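Local coordinates for Slr0280 protein (Synechocystis sp., PDB 5H3K) that is of unknown function but may act as a phosphodiester glycosidase, at residues 353-358 and 370-375. Numbering follows the deposited sequence.
Sequences AVWSQQ and AIAWND
W355 spans the gap to A372 with the six-membered half of its indole, and this is the main side-chain contact between 353-358 and 370-375. Their backbones stay well apart, 8.8 Å between the CA atoms of W355 and A372, because strand 497-500 runs between them. It hydrogen-bonds to 353-358 through G500 and G498, and its N497 takes the backbone N of Q357 on OD1 while giving a weak bond from ND2 to the carbonyl of W373.

The methyls of A353 and A370 both rest on L384 of strand 379-392, which neighbours 369-373. At W355, a chi1 of 78° swings CG into the space flanked by N and C, and from there the indole reaches across strand 497-500 to A372. W355 CZ2 lies 3.6 Å from A372 CB, a methyl that approaches the ring obliquely. W355 CH2 is 3.9 Å from A372 CB and, more loosely, 4.2 Å from the carbonyl O of I371. The pyrrole end is held separately: NE1 bonds to the carbonyl of F495, and W360 stacks on the ring, which should fix its rotation. Further on, Q357 OE1 and D375 OD2 share R310 NH2, the first by a hydrogen bond, the second by a salt bridge.

Two parallel strands flanking a central antiparallel one, bridged on one face by a buried tryptophan, form part of the large mixed beta-sheet here.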
ATOM      1  N   ALA A 353      13.545   2.184  -9.993  1.00  3.26           N
ATOM      2  CA  ALA A 353      14.304   2.855  -8.947  1.00  3.87           C
ATOM      3  C   ALA A 353      13.673   2.757  -7.564  1.00  2.94           C
ATOM      4  O   ALA A 353      12.474   2.966  -7.399  1.00  2.54           O
ATOM      5  CB  ALA A 353      14.516   4.318  -9.312  1.00  3.32           C
ATOM      6  N   VAL A 354      14.493   2.445  -6.563  1.00  2.59           N
ATOM      7  CA  VAL A 354      14.054   2.524  -5.169  1.00  3.16           C
ATOM      8  C   VAL A 354      15.257   2.977  -4.367  1.00  3.83           C
ATOM      9  O   VAL A 354      16.279   2.285  -4.355  1.00  4.81           O
ATOM     10  CB  VAL A 354      13.611   1.147  -4.597  1.00  3.74           C
ATOM     11  CG1 VAL A 354      13.239   1.288  -3.131  1.00  5.37           C
ATOM     12  CG2 VAL A 354      12.439   0.524  -5.381  1.00  5.12           C
ATOM     13  N   TRP A 355      15.167   4.129  -3.705  1.00  5.02           N
ATOM     14  CA  TRP A 355      16.283   4.559  -2.848  1.00  4.08           C
ATOM     15  C   TRP A 355      15.847   5.336  -1.603  1.00  4.64           C
ATOM     16  O   TRP A 355      14.808   6.009  -1.600  1.00  2.96           O
ATOM     17  CB  TRP A 355      17.356   5.326  -3.649  1.00  4.90           C
ATOM     18  CG  TRP A 355      17.094   6.787  -4.032  1.00  5.43           C
ATOM     19  CD1 TRP A 355      17.616   7.901  -3.428  1.00  4.29           C
ATOM     20  CD2 TRP A 355      16.316   7.271  -5.148  1.00  5.13           C
ATOM     21  NE1 TRP A 355      17.203   9.041  -4.087  1.00  4.90           N
ATOM     22  CE2 TRP A 355      16.411   8.683  -5.134  1.00  4.19           C
ATOM     23  CE3 TRP A 355      15.550   6.645  -6.136  1.00  5.32           C
ATOM     24  CZ2 TRP A 355      15.760   9.479  -6.089  1.00  4.40           C
ATOM     25  CZ3 TRP A 355      14.900   7.434  -7.068  1.00  4.44           C
ATOM     26  CH2 TRP A 355      15.010   8.840  -7.044  1.00  5.20           C
ATOM     27  N   SER A 356      16.640   5.232  -0.545  1.00  4.47           N
ATOM     28  CA  SER A 356      16.322   5.933   0.698  1.00  7.04           C
ATOM     29  C   SER A 356      17.583   6.249   1.467  1.00  6.55           C
ATOM     30  O   SER A 356      18.494   5.427   1.523  1.00  7.36           O
ATOM     31  CB  SER A 356      15.362   5.122   1.572  1.00 10.90           C
ATOM     32  OG  SER A 356      15.987   3.974   2.093  1.00 18.47           O
ATOM     33  N   GLN A 357      17.623   7.438   2.064  1.00  4.77           N
ATOM     34  CA  GLN A 357      18.824   7.942   2.741  1.00  7.58           C
ATOM     35  C   GLN A 357      20.108   7.730   1.922  1.00  6.81           C
ATOM     36  O   GLN A 357      21.142   7.297   2.448  1.00  7.32           O
ATOM     37  CB  GLN A 357      18.910   7.376   4.173  1.00  9.95           C
ATOM     38  CG  GLN A 357      17.626   7.679   4.970  1.00 12.06           C
ATOM     39  CD  GLN A 357      17.649   7.166   6.408  1.00 18.43           C
ATOM     40  OE1 GLN A 357      16.826   7.564   7.231  1.00 23.25           O
ATOM     41  NE2 GLN A 357      18.587   6.282   6.710  1.00 19.39           N
ATOM     42  N   GLN A 358      20.005   8.033   0.626  1.00  5.05           N
ATOM     43  CA  GLN A 358      21.080   7.898  -0.364  1.00  6.20           C
ATOM     44  C   GLN A 358      21.572   6.470  -0.572  1.00  9.73           C
ATOM     45  O   GLN A 358      22.645   6.252  -1.127  1.00 13.09           O
ATOM     46  CB  GLN A 358      22.267   8.826  -0.051  1.00 11.39           C
ATOM     47  CG  GLN A 358      21.947  10.316  -0.164  1.00 10.54           C
ATOM     48  CD  GLN A 358      23.200  11.188  -0.287  1.00 13.43           C
ATOM     49  OE1 GLN A 358      24.215  10.775  -0.851  1.00 11.14           O
ATOM     50  NE2 GLN A 358      23.120  12.404   0.236  1.00 11.18           N
ATOM     51  N   ALA A 370       9.510   8.957 -12.204  1.00  3.39           N
ATOM     52  CA  ALA A 370       9.954   8.783 -10.826  1.00  4.56           C
ATOM     53  C   ALA A 370       9.644  10.018 -10.003  1.00  3.71           C
ATOM     54  O   ALA A 370       9.555  11.133 -10.535  1.00  3.92           O
ATOM     55  CB  ALA A 370      11.469   8.465 -10.775  1.00  3.42           C
ATOM     56  N   ILE A 371       9.496   9.805  -8.700  1.00  2.62           N
ATOM     57  CA  ILE A 371       9.372  10.881  -7.718  1.00  3.85           C
ATOM     58  C   ILE A 371      10.545  10.801  -6.742  1.00  5.01           C
ATOM     59  O   ILE A 371      10.998   9.711  -6.404  1.00  4.19           O
ATOM     60  CB  ILE A 371       8.010  10.799  -6.959  1.00  4.19           C
ATOM     61  CG1 ILE A 371       7.789  12.036  -6.081  1.00  6.13           C
ATOM     62  CG2 ILE A 371       7.895   9.508  -6.129  1.00  3.71           C
ATOM     63  CD1 ILE A 371       6.478  11.982  -5.268  1.00  5.89           C
ATOM     64  N   ALA A 372      11.057  11.945  -6.295  1.00  3.78           N
ATOM     65  CA  ALA A 372      12.086  11.943  -5.261  1.00  4.38           C
ATOM     66  C   ALA A 372      11.747  13.012  -4.246  1.00  5.13           C
ATOM     67  O   ALA A 372      11.038  13.966  -4.570  1.00  5.67           O
ATOM     68  CB  ALA A 372      13.475  12.187  -5.867  1.00  4.45           C
ATOM     69  N   TRP A 373      12.240  12.862  -3.022  1.00  4.18           N
ATOM     70  CA  TRP A 373      11.872  13.779  -1.953  1.00  5.40           C
ATOM     71  C   TRP A 373      12.884  13.803  -0.830  1.00  6.44           C
ATOM     72  O   TRP A 373      13.737  12.918  -0.735  1.00  5.43           O
ATOM     73  CB  TRP A 373      10.490  13.410  -1.378  1.00  4.91           C
ATOM     74  CG  TRP A 373      10.464  12.109  -0.630  1.00  4.55           C
ATOM     75  CD1 TRP A 373      10.676  11.928   0.704  1.00  6.67           C
ATOM     76  CD2 TRP A 373      10.183  10.811  -1.169  1.00  4.65           C
ATOM     77  NE1 TRP A 373      10.566  10.601   1.028  1.00  5.46           N
ATOM     78  CE2 TRP A 373      10.256   9.892  -0.102  1.00  4.76           C
ATOM     79  CE3 TRP A 373       9.883  10.335  -2.455  1.00  4.42           C
ATOM     80  CZ2 TRP A 373      10.037   8.524  -0.273  1.00  4.30           C
ATOM     81  CZ3 TRP A 373       9.672   8.970  -2.628  1.00  5.57           C
ATOM     82  CH2 TRP A 373       9.744   8.082  -1.544  1.00  5.65           C
ATOM     83  N   ASN A 374      12.789  14.816   0.029  1.00  5.85           N
ATOM     84  CA  ASN A 374      13.612  14.850   1.236  1.00  8.63           C
ATOM     85  C   ASN A 374      12.725  14.968   2.477  1.00  9.80           C
ATOM     86  O   ASN A 374      11.489  15.018   2.366  1.00  9.93           O
ATOM     87  CB  ASN A 374      14.672  15.967   1.175  1.00  7.08           C
ATOM     88  CG  ASN A 374      14.059  17.377   1.046  1.00 10.14           C
ATOM     89  OD1 ASN A 374      12.937  17.630   1.498  1.00  9.34           O
ATOM     90  ND2 ASN A 374      14.808  18.301   0.431  1.00  9.05           N
ATOM     91  N   ASP A 375      13.342  15.021   3.650  1.00  8.81           N
ATOM     92  CA  ASP A 375      12.573  15.062   4.896  1.00 12.21           C
ATOM     93  C   ASP A 375      12.156  16.472   5.298  1.00 14.95           C
ATOM     94  O   ASP A 375      11.657  16.696   6.404  1.00 12.51           O
ATOM     95  CB  ASP A 375      13.340  14.391   6.027  1.00 13.96           C
ATOM     96  CG  ASP A 375      13.358  12.901   5.893  1.00 14.83           C
ATOM     97  OD1 ASP A 375      12.672  12.379   4.975  1.00 14.59           O
ATOM     98  OD2 ASP A 375      14.055  12.248   6.694  1.00 17.79           O
TER